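Local coordinates for protein glucosamine kinase (Streptacidiphilus jiangxiensis, PDB 6HWJ) that catalyses the ATP-dependent phosphorylation of D-glucosamine to D-glucosamine 6-phosphate, using magnesium ions, and works on glucose to a lesser extent, at residues A97-F103 with W167-A173; F160-P164 with Y313-D317; R236-T242 with A290-D296; L257-V261 with L272-A276; T343-H348 with R402-E406. One frame throughout, in Å; residues are numbered along the deposited sequence.

Interaction 1: residues A97-F103 with W167-A173; sequences AFVLEAF and WGLLTLA
Phe103 packs edge-on against Trp167 and Leu169 at one end of this antiparallel strand pair, and its side chain can be followed outward from the backbone. Phe103 CB lies 3.9 Å from Trp167 O, the same oxygen that accepts the Phe103 N hydrogen bond. With CG anti to the carbonyl carbon (chi1 -56°), the ring comes edge-on to Trp167-Leu169. Phe103 CD2 passes 3.7 Å from Trp167 O, and Phe103 CE2 reaches Leu169 CG at 3.9 Å; CZ finishes against Leu169 CD1. The Gly168 amide also meets this edge.

Behind Phe103 the strands are paired by regular backbone bonds, Val99 and Thr171 bonding to each other in both directions, as do Glu101 and Leu169. The side chains of Val99 and Thr171 run alongside each other, Val99 CB 3.4 Å from Thr171 OG1, and one water joins that hydroxyl to Val99 O. On the other face Leu172 CD1 sits over one face of the Phe98 ring, and Leu170 CD1 wedges between Phe98 and Leu100.

Trp167 and Gly168 form a classic beta bulge opposite Val184 of strand 179-186. Strand 98-102 is an edge strand of this six-stranded sheet; helix 79-88 and strand 34-42 cover the face carrying Phe98, Leu100 and Leu170.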
# COMPACT_ATOMS: atom_id res chain seq x y z
N ALA A 97 -3.22 -16.69 -21.45
CA ALA A 97 -3.09 -15.27 -21.14
C ALA A 97 -3.11 -15.00 -19.64
O ALA A 97 -2.69 -13.92 -19.21
CB ALA A 97 -4.21 -14.49 -21.82
N PHE A 98 -3.61 -15.94 -18.84
CA PHE A 98 -3.86 -15.71 -17.43
C PHE A 98 -2.99 -16.64 -16.59
O PHE A 98 -2.64 -17.74 -17.02
CB PHE A 98 -5.32 -15.94 -17.07
CG PHE A 98 -6.29 -15.05 -17.81
CD1 PHE A 98 -6.86 -15.46 -19.00
CD2 PHE A 98 -6.65 -13.83 -17.29
CE1 PHE A 98 -7.76 -14.65 -19.68
CE2 PHE A 98 -7.56 -13.01 -17.95
CZ PHE A 98 -8.11 -13.42 -19.15
N VAL A 99 -2.67 -16.18 -15.39
CA VAL A 99 -2.06 -17.01 -14.36
C VAL A 99 -2.98 -16.97 -13.15
O VAL A 99 -3.24 -15.89 -12.60
CB VAL A 99 -0.65 -16.54 -14.00
CG1 VAL A 99 -0.13 -17.28 -12.76
CG2 VAL A 99 0.29 -16.77 -15.16
N LEU A 100 -3.49 -18.13 -12.75
CA LEU A 100 -4.30 -18.29 -11.54
C LEU A 100 -3.42 -18.99 -10.51
O LEU A 100 -3.06 -20.16 -10.69
CB LEU A 100 -5.55 -19.12 -11.82
CG LEU A 100 -6.92 -18.47 -11.85
CD1 LEU A 100 -8.00 -19.54 -12.02
CD2 LEU A 100 -7.18 -17.65 -10.61
N GLU A 101 -3.07 -18.29 -9.44
CA GLU A 101 -2.24 -18.88 -8.39
C GLU A 101 -3.09 -19.06 -7.14
O GLU A 101 -3.61 -18.08 -6.59
CB GLU A 101 -1.01 -18.02 -8.10
CG GLU A 101 -0.05 -18.65 -7.11
CD GLU A 101 1.31 -17.96 -7.07
OE1 GLU A 101 1.44 -16.85 -7.63
OE2 GLU A 101 2.25 -18.53 -6.47
N ALA A 102 -3.22 -20.29 -6.70
CA ALA A 102 -3.95 -20.62 -5.48
C ALA A 102 -2.97 -20.90 -4.34
O ALA A 102 -1.88 -21.42 -4.57
CB ALA A 102 -4.85 -21.84 -5.70
N PHE A 103 -3.37 -20.55 -3.13
CA PHE A 103 -2.57 -20.80 -1.95
C PHE A 103 -3.34 -21.68 -0.97
O PHE A 103 -4.56 -21.79 -1.04
CB PHE A 103 -2.16 -19.48 -1.26
CG PHE A 103 -1.43 -18.54 -2.18
CD1 PHE A 103 -0.06 -18.63 -2.33
CD2 PHE A 103 -2.12 -17.59 -2.89
CE1 PHE A 103 0.61 -17.77 -3.19
CE2 PHE A 103 -1.45 -16.72 -3.76
CZ PHE A 103 -0.08 -16.81 -3.89
N TRP A 167 -5.52 -16.32 -0.42
CA TRP A 167 -6.20 -17.45 -1.03
C TRP A 167 -5.83 -17.64 -2.49
O TRP A 167 -5.64 -18.76 -2.94
CB TRP A 167 -7.72 -17.27 -0.95
CG TRP A 167 -8.32 -17.43 0.42
CD1 TRP A 167 -7.75 -17.13 1.62
CD2 TRP A 167 -9.63 -17.94 0.71
NE1 TRP A 167 -8.61 -17.41 2.64
CE2 TRP A 167 -9.78 -17.91 2.12
CE3 TRP A 167 -10.69 -18.41 -0.07
CZ2 TRP A 167 -10.94 -18.32 2.75
CZ3 TRP A 167 -11.84 -18.85 0.55
CH2 TRP A 167 -11.96 -18.80 1.95
N GLY A 168 -5.73 -16.54 -3.24
CA GLY A 168 -5.35 -16.66 -4.63
C GLY A 168 -5.10 -15.31 -5.26
O GLY A 168 -5.50 -14.26 -4.73
N LEU A 169 -4.45 -15.36 -6.41
CA LEU A 169 -4.18 -14.21 -7.24
C LEU A 169 -4.49 -14.55 -8.69
O LEU A 169 -4.13 -15.64 -9.17
CB LEU A 169 -2.71 -13.81 -7.13
CG LEU A 169 -2.25 -13.41 -5.73
CD1 LEU A 169 -0.73 -13.35 -5.68
CD2 LEU A 169 -2.88 -12.08 -5.36
N LEU A 170 -5.14 -13.62 -9.39
CA LEU A 170 -5.36 -13.73 -10.82
C LEU A 170 -4.57 -12.62 -11.51
O LEU A 170 -4.78 -11.44 -11.22
CB LEU A 170 -6.84 -13.60 -11.17
CG LEU A 170 -7.15 -13.53 -12.67
CD1 LEU A 170 -6.68 -14.81 -13.36
CD2 LEU A 170 -8.63 -13.29 -12.93
N THR A 171 -3.66 -13.02 -12.40
CA THR A 171 -2.83 -12.07 -13.12
C THR A 171 -2.87 -12.36 -14.61
O THR A 171 -3.19 -13.47 -15.05
CB THR A 171 -1.37 -12.09 -12.63
OG1 THR A 171 -0.83 -13.40 -12.83
CG2 THR A 171 -1.30 -11.71 -11.16
N LEU A 172 -2.54 -11.33 -15.38
CA LEU A 172 -2.43 -11.40 -16.82
C LEU A 172 -0.94 -11.49 -17.15
O LEU A 172 -0.17 -10.64 -16.71
CB LEU A 172 -3.07 -10.18 -17.47
CG LEU A 172 -3.22 -10.14 -19.00
CD1 LEU A 172 -4.33 -11.04 -19.48
CD2 LEU A 172 -3.48 -8.69 -19.41
N ALA A 173 -0.55 -12.52 -17.88
CA ALA A 173 0.86 -12.80 -18.14
C ALA A 173 1.33 -11.87 -19.25
O ALA A 173 1.12 -12.14 -20.43
CB ALA A 173 1.07 -14.26 -18.52
O HOH W 1 -1.38 -14.84 -10.53

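Interaction 2: residues F160-P164 with Y313-D317; sequences FTEMP and YAVVD. With MG (magnesium ion), chain C; MG (magnesium ion), chain F.
Glu162 and Val315 make the one hydrogen bond between the loop 160-164 and the end of strand 312-315: Val315 N donates to Glu162 O, 2.9 Å away and nearly straight at 165°, with the donor tilted from the carbonyl plane. The same oxygen also receives a CA-H contact from Ala314. Val315 CG1 stands between the backbone N and the carbonyl carbon (chi1 56°), which presses it to 3.2 Å from Glu162 O and sets it at the edge of the Phe160 ring, 3.7 Å from CE2. Farther along, Pro164 rests its ring on the strand, CG 3.6 Å from Val316 CG1 and CD 3.4 Å from Val315 O. Ala314 CB fits beneath Met163 CA.

Glu162 is the centre of an inverse gamma turn, which turns its carbonyl toward the strand. Its side chain runs beside that of Tyr313, pointing the same way, with carboxylate and phenol planes almost perpendicular; OE2 is held by a salt bridge to Arg228. Tyr313 in turn meets Trp197 edge-to-face and bonds through OH to Arg308. His298 holds Val316 O.

Just beyond the packed residues, Asp317 bridges two magnesium ions, OD1 on one and OD2 on the other, each at 2.2 Å, and waters fill further positions. Gln305 shares the OD2 ion, and Asp319 contributes to the second magnesium site. A strand leading into a metal-binding aspartate beside two magnesium ions is consistent with the DFG-like metal-binding element of protein-kinase-like phosphotransferases.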
# COMPACT_ATOMS: atom_id res chain seq x y z
N PHE A 160 5.98 -15.57 5.17
CA PHE A 160 5.42 -14.43 5.91
C PHE A 160 3.92 -14.61 6.09
O PHE A 160 3.19 -14.83 5.12
CB PHE A 160 5.74 -13.15 5.14
CG PHE A 160 5.28 -11.90 5.81
CD1 PHE A 160 6.07 -11.28 6.76
CD2 PHE A 160 4.07 -11.32 5.45
CE1 PHE A 160 5.65 -10.09 7.35
CE2 PHE A 160 3.64 -10.16 6.06
CZ PHE A 160 4.44 -9.54 7.01
N THR A 161 3.45 -14.52 7.34
CA THR A 161 2.03 -14.73 7.65
C THR A 161 1.36 -13.53 8.31
O THR A 161 0.16 -13.61 8.61
CB THR A 161 1.83 -15.96 8.55
OG1 THR A 161 2.48 -15.74 9.83
CG2 THR A 161 2.42 -17.19 7.89
N GLU A 162 2.08 -12.43 8.56
CA GLU A 162 1.47 -11.28 9.24
C GLU A 162 0.80 -10.37 8.21
O GLU A 162 1.16 -9.22 8.01
CB GLU A 162 2.51 -10.55 10.07
CG GLU A 162 2.84 -11.29 11.36
CD GLU A 162 3.96 -10.65 12.12
OE1 GLU A 162 3.68 -9.85 13.02
OE2 GLU A 162 5.13 -10.96 11.79
N MET A 163 -0.18 -10.96 7.54
CA MET A 163 -1.02 -10.33 6.54
C MET A 163 -2.28 -11.17 6.40
O MET A 163 -2.26 -12.35 6.76
CB MET A 163 -0.29 -10.23 5.19
CG MET A 163 0.14 -11.56 4.63
SD MET A 163 0.89 -11.42 2.97
CE MET A 163 1.46 -13.07 2.72
N PRO A 164 -3.38 -10.61 5.90
CA PRO A 164 -4.55 -11.46 5.62
C PRO A 164 -4.10 -12.64 4.77
O PRO A 164 -3.41 -12.47 3.76
CB PRO A 164 -5.50 -10.52 4.86
CG PRO A 164 -5.05 -9.14 5.19
CD PRO A 164 -3.54 -9.25 5.38
N TYR A 313 -1.05 -9.15 14.12
CA TYR A 313 -0.80 -8.02 13.25
C TYR A 313 -0.83 -8.46 11.79
O TYR A 313 -0.31 -9.53 11.45
CB TYR A 313 0.57 -7.38 13.56
CG TYR A 313 0.64 -6.72 14.91
CD1 TYR A 313 0.69 -7.47 16.07
CD2 TYR A 313 0.63 -5.34 15.02
CE1 TYR A 313 0.75 -6.86 17.33
CE2 TYR A 313 0.69 -4.72 16.26
CZ TYR A 313 0.76 -5.47 17.40
OH TYR A 313 0.80 -4.83 18.62
N ALA A 314 -1.41 -7.63 10.92
CA ALA A 314 -1.56 -7.97 9.51
C ALA A 314 -1.34 -6.72 8.66
O ALA A 314 -2.06 -5.74 8.83
CB ALA A 314 -2.96 -8.54 9.24
N VAL A 315 -0.36 -6.77 7.75
CA VAL A 315 -0.07 -5.64 6.87
C VAL A 315 -0.90 -5.78 5.61
O VAL A 315 -1.14 -6.90 5.11
CB VAL A 315 1.43 -5.53 6.56
CG1 VAL A 315 1.97 -6.82 5.98
CG2 VAL A 315 1.69 -4.35 5.58
N VAL A 316 -1.41 -4.65 5.10
CA VAL A 316 -2.20 -4.64 3.88
C VAL A 316 -1.72 -3.49 2.98
O VAL A 316 -0.84 -2.73 3.36
CB VAL A 316 -3.70 -4.49 4.17
CG1 VAL A 316 -4.20 -5.64 5.00
CG2 VAL A 316 -3.96 -3.19 4.90
N ASP A 317 -2.31 -3.41 1.78
CA ASP A 317 -2.15 -2.26 0.87
C ASP A 317 -0.78 -2.26 0.20
O ASP A 317 0.10 -1.47 0.57
CB ASP A 317 -2.38 -0.96 1.65
CG ASP A 317 -2.72 0.23 0.75
OD1 ASP A 317 -2.42 0.17 -0.46
OD2 ASP A 317 -3.29 1.22 1.27
MG MG C . -4.07 1.74 3.23
MG MG F . -2.94 1.70 -1.94
O HOH W 2 -3.31 3.12 -0.38
O HOH W 3 -4.73 2.43 5.23
O HOH W 4 -5.06 0.06 3.84
O HOH W 5 -6.13 2.21 2.71
O HOH W 6 -0.91 2.22 -1.28

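Interaction 3: residues R236-T242 with A290-D296; sequences RGRTPAT and AGTPLID
Arg236 reaches across to Asp296 with the two side chains nearly at right angles, yet their flat ends line up: the guanidinium and carboxylate planes are only 12° apart. Arg236 NH1 meets Asp296 OD2 at 2.5 Å, a salt bridge whose very short length is doubtful because the arginine is poorly ordered. The bend at chi3 (64°) swings the guanidinium round to Asp296; Arg236 CD lies 3.5 Å from Asp296 OD2. Asp296 OD1 has a second cation, Arg332.

In the middle, Leu294 lies against the opposite backbone. Its CG is 3.3 Å from Thr239 O, and its CD1 packs over Ala241 at 3.9 Å from CA. Ala241 CB points toward the other segment and meets Thr292 CG2 at 3.8 Å, while Ile295 CG2 lies against Arg238 CB. Thr239 turns its hydroxyl to Arg332 and Thr292 turns its own to Asp394, so both polar ends look outside this contact.

The backbones run antiparallel. Thr239 and Leu294 exchange bonds in both directions; beyond them, Ala241 N bonds to Thr292 O, and Gly291 N to Ala241 O. One water bridges Gly237 O to Asp296 N where the strands part.

This short pair belongs to a three-stranded sheet and closes the two-helix excursion 243-284. Its chemistry is divided: amide bonds set the register, and at one end Arg332, with Arg236 less certainly, would probably stabilise ionised Asp296.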
# COMPACT_ATOMS: atom_id res chain seq x y z
N ARG A 236 13.28 -12.27 -3.79
CA ARG A 236 13.14 -12.07 -5.22
C ARG A 236 14.36 -11.38 -5.83
O ARG A 236 14.44 -11.25 -7.06
CB ARG A 236 11.89 -11.25 -5.53
CG ARG A 236 10.58 -12.01 -5.30
CD ARG A 236 9.41 -11.39 -6.06
NE ARG A 236 9.60 -11.47 -7.51
CZ ARG A 236 10.02 -10.46 -8.28
NH1 ARG A 236 10.30 -9.27 -7.75
NH2 ARG A 236 10.15 -10.64 -9.58
N GLY A 237 15.29 -10.93 -5.01
CA GLY A 237 16.52 -10.34 -5.48
C GLY A 237 16.63 -8.88 -5.08
O GLY A 237 15.76 -8.32 -4.42
N ARG A 238 17.74 -8.28 -5.50
CA ARG A 238 18.01 -6.88 -5.17
C ARG A 238 18.70 -6.24 -6.35
O ARG A 238 19.25 -6.94 -7.22
CB ARG A 238 18.87 -6.77 -3.91
CG ARG A 238 20.25 -7.38 -4.10
CD ARG A 238 21.01 -7.44 -2.79
NE ARG A 238 20.27 -8.17 -1.77
CZ ARG A 238 20.70 -8.39 -0.54
NH1 ARG A 238 21.89 -7.94 -0.17
NH2 ARG A 238 19.95 -9.06 0.32
N THR A 239 18.68 -4.91 -6.37
CA THR A 239 19.30 -4.13 -7.45
C THR A 239 20.11 -3.00 -6.82
O THR A 239 19.54 -2.20 -6.05
CB THR A 239 18.25 -3.57 -8.40
OG1 THR A 239 17.44 -4.63 -8.93
CG2 THR A 239 18.91 -2.81 -9.53
N PRO A 240 21.40 -2.87 -7.12
CA PRO A 240 22.16 -1.72 -6.58
C PRO A 240 21.66 -0.41 -7.17
O PRO A 240 21.51 -0.28 -8.39
CB PRO A 240 23.61 -2.01 -7.00
CG PRO A 240 23.64 -3.46 -7.38
CD PRO A 240 22.26 -3.79 -7.89
N ALA A 241 21.39 0.56 -6.30
CA ALA A 241 21.10 1.91 -6.76
C ALA A 241 22.28 2.46 -7.55
O ALA A 241 23.44 2.24 -7.20
CB ALA A 241 20.79 2.81 -5.57
N THR A 242 21.98 3.18 -8.62
CA THR A 242 23.00 3.79 -9.45
C THR A 242 23.26 5.22 -9.00
O THR A 242 22.50 5.80 -8.22
CB THR A 242 22.58 3.77 -10.92
OG1 THR A 242 21.36 4.51 -11.06
CG2 THR A 242 22.36 2.34 -11.40
N ALA A 290 25.50 5.63 -3.67
CA ALA A 290 25.39 4.78 -4.84
C ALA A 290 25.82 3.36 -4.49
O ALA A 290 26.80 3.15 -3.77
CB ALA A 290 26.25 5.31 -5.99
N GLY A 291 25.07 2.38 -4.98
CA GLY A 291 25.31 0.99 -4.66
C GLY A 291 24.43 0.45 -3.54
O GLY A 291 24.43 -0.76 -3.32
N THR A 292 23.70 1.30 -2.83
CA THR A 292 22.85 0.82 -1.75
C THR A 292 21.78 -0.10 -2.32
O THR A 292 21.27 0.14 -3.42
CB THR A 292 22.23 2.00 -1.00
OG1 THR A 292 21.65 1.54 0.23
CG2 THR A 292 21.15 2.67 -1.83
N PRO A 293 21.42 -1.18 -1.62
CA PRO A 293 20.54 -2.20 -2.22
C PRO A 293 19.09 -1.75 -2.30
O PRO A 293 18.52 -1.25 -1.33
CB PRO A 293 20.70 -3.41 -1.29
CG PRO A 293 21.04 -2.80 0.04
CD PRO A 293 21.89 -1.58 -0.28
N LEU A 294 18.50 -1.94 -3.48
CA LEU A 294 17.05 -1.76 -3.67
C LEU A 294 16.38 -3.13 -3.77
O LEU A 294 16.90 -4.03 -4.46
CB LEU A 294 16.76 -0.94 -4.92
CG LEU A 294 17.62 0.32 -5.12
CD1 LEU A 294 17.32 0.97 -6.48
CD2 LEU A 294 17.37 1.28 -3.98
N ILE A 295 15.24 -3.27 -3.11
CA ILE A 295 14.46 -4.51 -3.10
C ILE A 295 12.99 -4.17 -3.37
O ILE A 295 12.59 -3.01 -3.36
CB ILE A 295 14.57 -5.28 -1.77
CG1 ILE A 295 14.09 -4.43 -0.60
CG2 ILE A 295 16.03 -5.74 -1.53
CD1 ILE A 295 13.81 -5.23 0.66
N ASP A 296 12.19 -5.20 -3.61
CA ASP A 296 10.74 -5.05 -3.56
C ASP A 296 10.34 -4.61 -2.15
O ASP A 296 10.70 -5.27 -1.17
CB ASP A 296 10.06 -6.39 -3.91
CG ASP A 296 10.31 -6.84 -5.34
OD1 ASP A 296 10.94 -6.10 -6.14
OD2 ASP A 296 9.90 -7.96 -5.67
O HOH W 7 13.19 -7.89 -3.94

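Interaction 4: residues L257-V261 with L272-A276; sequences LDEAV and LKAWA
Val261 pushes between Leu272 and Ala276, and most of the shape of this contact follows from it. Val261 CG2 is the bump: it lies 3.8 Å from Ala276 CB and 4.0 Å from Leu272 CG, filling the dip left where the small alanine stands one turn along from the leucine. Val261 CG1, anti to the backbone N (chi1 167°), faces the other way. The Lys273 side chain, bent at its tail, crosses that of Val261 at about a right angle, NZ 3.9 Å from Val261 CG1.

Helices 243-263 and 266-284 form an antiparallel helical hairpin joined by a short turn, their segment axes 10.0 Å apart at 151°. Helix 398-416 packs against it, Leu411 touching Ala260 and Tyr410 touching Leu272.

Leu272 supplies the return bump. Leu272 CD2 drops onto Ala260, 3.8 Å from Ala260 CB, where the methyl leaves a shallow hollow beside the valine. Leu257 completes the row one turn back from Val261: Leu257 CD1 touches both Leu272 CD1 and Ala276 CB at 4.2 Å, and its CD2 comes 3.8 Å from Ala276 O. No hydrogen bond spans the two segments; Leu257 also reaches Ile279 and Tyr283 farther along the partner helix.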
# COMPACT_ATOMS: atom_id res chain seq x y z
N LEU A 257 11.07 19.87 -0.81
CA LEU A 257 11.46 20.82 0.24
C LEU A 257 11.18 22.25 -0.20
O LEU A 257 10.59 23.04 0.55
CB LEU A 257 12.94 20.62 0.58
CG LEU A 257 13.54 21.58 1.60
CD1 LEU A 257 12.80 21.51 2.93
CD2 LEU A 257 15.01 21.26 1.79
N ASP A 258 11.59 22.61 -1.42
CA ASP A 258 11.33 23.96 -1.92
C ASP A 258 9.84 24.27 -1.93
O ASP A 258 9.42 25.36 -1.52
CB ASP A 258 11.93 24.13 -3.31
CG ASP A 258 13.44 24.16 -3.29
OD1 ASP A 258 14.02 24.47 -2.23
OD2 ASP A 258 14.06 23.88 -4.34
N GLU A 259 9.02 23.32 -2.37
CA GLU A 259 7.58 23.55 -2.39
C GLU A 259 7.04 23.77 -0.99
O GLU A 259 6.24 24.69 -0.75
CB GLU A 259 6.86 22.39 -3.07
CG GLU A 259 5.38 22.67 -3.33
CD GLU A 259 4.67 21.49 -3.97
OE1 GLU A 259 5.35 20.66 -4.61
OE2 GLU A 259 3.43 21.40 -3.84
N ALA A 260 7.45 22.93 -0.03
CA ALA A 260 6.99 23.10 1.35
C ALA A 260 7.42 24.45 1.91
O ALA A 260 6.63 25.14 2.54
CB ALA A 260 7.53 21.97 2.22
N VAL A 261 8.67 24.85 1.66
CA VAL A 261 9.16 26.14 2.14
C VAL A 261 8.33 27.28 1.55
O VAL A 261 8.11 28.31 2.21
CB VAL A 261 10.65 26.31 1.80
CG1 VAL A 261 11.08 27.74 1.99
CG2 VAL A 261 11.50 25.40 2.66
N LEU A 272 10.48 26.03 9.36
CA LEU A 272 10.89 25.21 8.22
C LEU A 272 11.87 25.97 7.33
O LEU A 272 12.88 25.43 6.90
CB LEU A 272 9.67 24.77 7.41
CG LEU A 272 9.98 24.01 6.13
CD1 LEU A 272 10.84 22.79 6.45
CD2 LEU A 272 8.71 23.59 5.42
N LYS A 273 11.57 27.24 7.05
CA LYS A 273 12.48 28.04 6.22
C LYS A 273 13.85 28.13 6.86
O LYS A 273 14.87 28.12 6.16
CB LYS A 273 11.89 29.43 5.99
CG LYS A 273 12.70 30.30 5.04
CD LYS A 273 12.04 31.65 4.81
CE LYS A 273 11.03 31.61 3.67
NZ LYS A 273 11.69 31.60 2.33
N ALA A 274 13.91 28.18 8.20
CA ALA A 274 15.20 28.20 8.89
C ALA A 274 15.86 26.82 8.89
O ALA A 274 17.09 26.74 8.93
CB ALA A 274 15.01 28.69 10.32
N TRP A 275 15.08 25.75 8.84
CA TRP A 275 15.64 24.40 8.84
C TRP A 275 16.06 23.93 7.46
O TRP A 275 16.86 23.00 7.35
CB TRP A 275 14.61 23.40 9.40
CG TRP A 275 14.31 23.56 10.86
CD1 TRP A 275 15.12 24.10 11.81
CD2 TRP A 275 13.10 23.17 11.53
NE1 TRP A 275 14.50 24.07 13.04
CE2 TRP A 275 13.25 23.51 12.89
CE3 TRP A 275 11.90 22.59 11.11
CZ2 TRP A 275 12.26 23.28 13.83
CZ3 TRP A 275 10.92 22.35 12.05
CH2 TRP A 275 11.10 22.70 13.39
N ALA A 276 15.51 24.53 6.40
CA ALA A 276 15.75 24.01 5.06
C ALA A 276 17.22 23.89 4.70
O ALA A 276 17.59 22.87 4.09
CB ALA A 276 15.03 24.91 4.03

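Interaction 5: residues T343-H348 with R402-E406; sequences TASLDH and RYAQE
The Arg402 guanidinium lies with one face on the backbone of Ala344, whose CA sits 3.5 Å above its plane and over its centre. At its edge, in plane, are the carboxylates of Asp347 and Glu406. The His348 ring carries the carbonyl oxygen of Ala344 over one face and meets Glu406 at its edge, the ring and carboxylate planes nearly perpendicular at 85°. Together Asp347, Arg402 and Glu406 form a buried salt-bridge network joining helices 335-356 and 398-416, whose segments cross at -48°; Gln405 and Glu406 lie in a motif inferred to determine substrate specificity.

Arg402 bends at chi2 (62°), which turns its tip forward, toward the C-terminal end of its own helix, to Glu406. It holds that residue side-on, NE and NH1 both pointing at OE2; the NE bond is 2.8 Å and uses the anti lone pair of OE2. Arg402 NH1 also reaches Asp347 OD2 at 3.1 Å, but weakly, with the two planes nearly perpendicular. Each has other partners: Arg351 binds Asp347 OD1, and Gln373 takes Arg402 NH2.

Arg402 beside it would probably keep Glu406 ionised. The carboxylate is held by Arg402 on the anti side of OE2 and by His348, which lies close to the glucosamine-binding Glu409. Ala344 CB lies on the same face of the Arg402 guanidinium as its CA, 3.5 Å from Arg402 NE and 4.2 Å from Gln405 CB. His348 NE2 donates to Glu406 OE1 over 2.8 Å on the syn side, with a weak second bond to OE2 at 3.0 Å.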
# COMPACT_ATOMS: atom_id res chain seq x y z
N THR A 343 8.62 4.44 11.27
CA THR A 343 9.10 5.18 12.44
C THR A 343 8.54 6.61 12.43
O THR A 343 8.20 7.14 13.49
CB THR A 343 10.63 5.22 12.51
OG1 THR A 343 11.16 5.83 11.32
CG2 THR A 343 11.21 3.82 12.67
N ALA A 344 8.48 7.25 11.26
CA ALA A 344 7.80 8.53 11.16
C ALA A 344 6.34 8.40 11.62
O ALA A 344 5.84 9.22 12.40
CB ALA A 344 7.85 9.05 9.73
N SER A 345 5.64 7.38 11.12
CA SER A 345 4.24 7.17 11.49
C SER A 345 4.07 7.01 13.01
O SER A 345 3.14 7.58 13.59
CB SER A 345 3.71 5.93 10.76
OG SER A 345 2.31 5.83 10.88
N LEU A 346 4.97 6.28 13.66
CA LEU A 346 4.90 6.12 15.11
C LEU A 346 5.10 7.44 15.82
O LEU A 346 4.38 7.76 16.78
CB LEU A 346 5.94 5.11 15.58
CG LEU A 346 5.67 3.66 15.14
CD1 LEU A 346 6.84 2.76 15.45
CD2 LEU A 346 4.41 3.13 15.81
N ASP A 347 6.07 8.24 15.37
CA ASP A 347 6.22 9.59 15.89
C ASP A 347 4.91 10.37 15.75
O ASP A 347 4.44 11.01 16.70
CB ASP A 347 7.36 10.28 15.14
CG ASP A 347 7.72 11.63 15.71
OD1 ASP A 347 6.82 12.46 15.89
OD2 ASP A 347 8.90 11.86 15.96
N HIS A 348 4.31 10.31 14.57
CA HIS A 348 3.09 11.08 14.30
C HIS A 348 1.91 10.63 15.18
O HIS A 348 1.08 11.46 15.57
CB HIS A 348 2.74 10.97 12.84
CG HIS A 348 3.83 11.46 11.93
ND1 HIS A 348 3.86 11.18 10.58
CD2 HIS A 348 4.94 12.18 12.20
CE1 HIS A 348 4.95 11.72 10.05
NE2 HIS A 348 5.61 12.35 11.01
N ARG A 402 14.05 10.05 6.39
CA ARG A 402 13.12 10.50 7.42
C ARG A 402 12.77 11.97 7.24
O ARG A 402 11.60 12.35 7.29
CB ARG A 402 13.70 10.23 8.81
CG ARG A 402 12.85 10.78 9.94
CD ARG A 402 11.45 10.13 9.98
NE ARG A 402 10.63 10.74 11.03
CZ ARG A 402 10.67 10.39 12.31
NH1 ARG A 402 9.92 11.03 13.19
NH2 ARG A 402 11.44 9.39 12.71
N TYR A 403 13.79 12.81 7.00
CA TYR A 403 13.51 14.22 6.76
C TYR A 403 12.51 14.36 5.62
O TYR A 403 11.56 15.14 5.71
CB TYR A 403 14.81 14.97 6.46
CG TYR A 403 15.71 15.22 7.65
CD1 TYR A 403 15.33 14.85 8.94
CD2 TYR A 403 16.95 15.85 7.50
CE1 TYR A 403 16.17 15.09 10.03
CE2 TYR A 403 17.77 16.09 8.57
CZ TYR A 403 17.38 15.71 9.84
OH TYR A 403 18.21 15.95 10.92
N ALA A 404 12.71 13.61 4.53
CA ALA A 404 11.82 13.71 3.38
C ALA A 404 10.39 13.28 3.74
O ALA A 404 9.42 13.82 3.20
CB ALA A 404 12.35 12.85 2.24
N GLN A 405 10.26 12.31 4.64
CA GLN A 405 8.94 11.90 5.10
C GLN A 405 8.23 13.07 5.79
O GLN A 405 7.06 13.34 5.52
CB GLN A 405 9.03 10.71 6.05
CG GLN A 405 9.42 9.40 5.42
CD GLN A 405 8.26 8.73 4.69
OE1 GLN A 405 7.11 9.17 4.78
NE2 GLN A 405 8.57 7.67 3.96
N GLU A 406 8.95 13.77 6.68
CA GLU A 406 8.34 14.89 7.39
C GLU A 406 7.97 16.01 6.43
O GLU A 406 6.91 16.65 6.58
CB GLU A 406 9.29 15.39 8.49
CG GLU A 406 9.71 14.32 9.49
CD GLU A 406 8.52 13.75 10.27
OE1 GLU A 406 7.46 14.39 10.30
OE2 GLU A 406 8.64 12.65 10.85

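Interactions 2 and 5 are the buried contacts, interaction 2 next to the two-magnesium site and interaction 5 near the glucosamine site; interactions 1, 3 and 4 are only partly buried. Backbone bonds dominate interactions 1 and 3, each an antiparallel strand pair, but interaction 3 adds a less certain charged pair at one end. Interaction 4 is mainly apolar and has no hydrogen bond across it, whereas interaction 5, also between two helices and about 16 Å away between centres, depends on buried charges. Helix 398-416 serves both, carrying residues of interaction 5 and covering interaction 4. Along the chain, interaction 4 is nested inside interaction 3, which lies inside the loop closed by interaction 2.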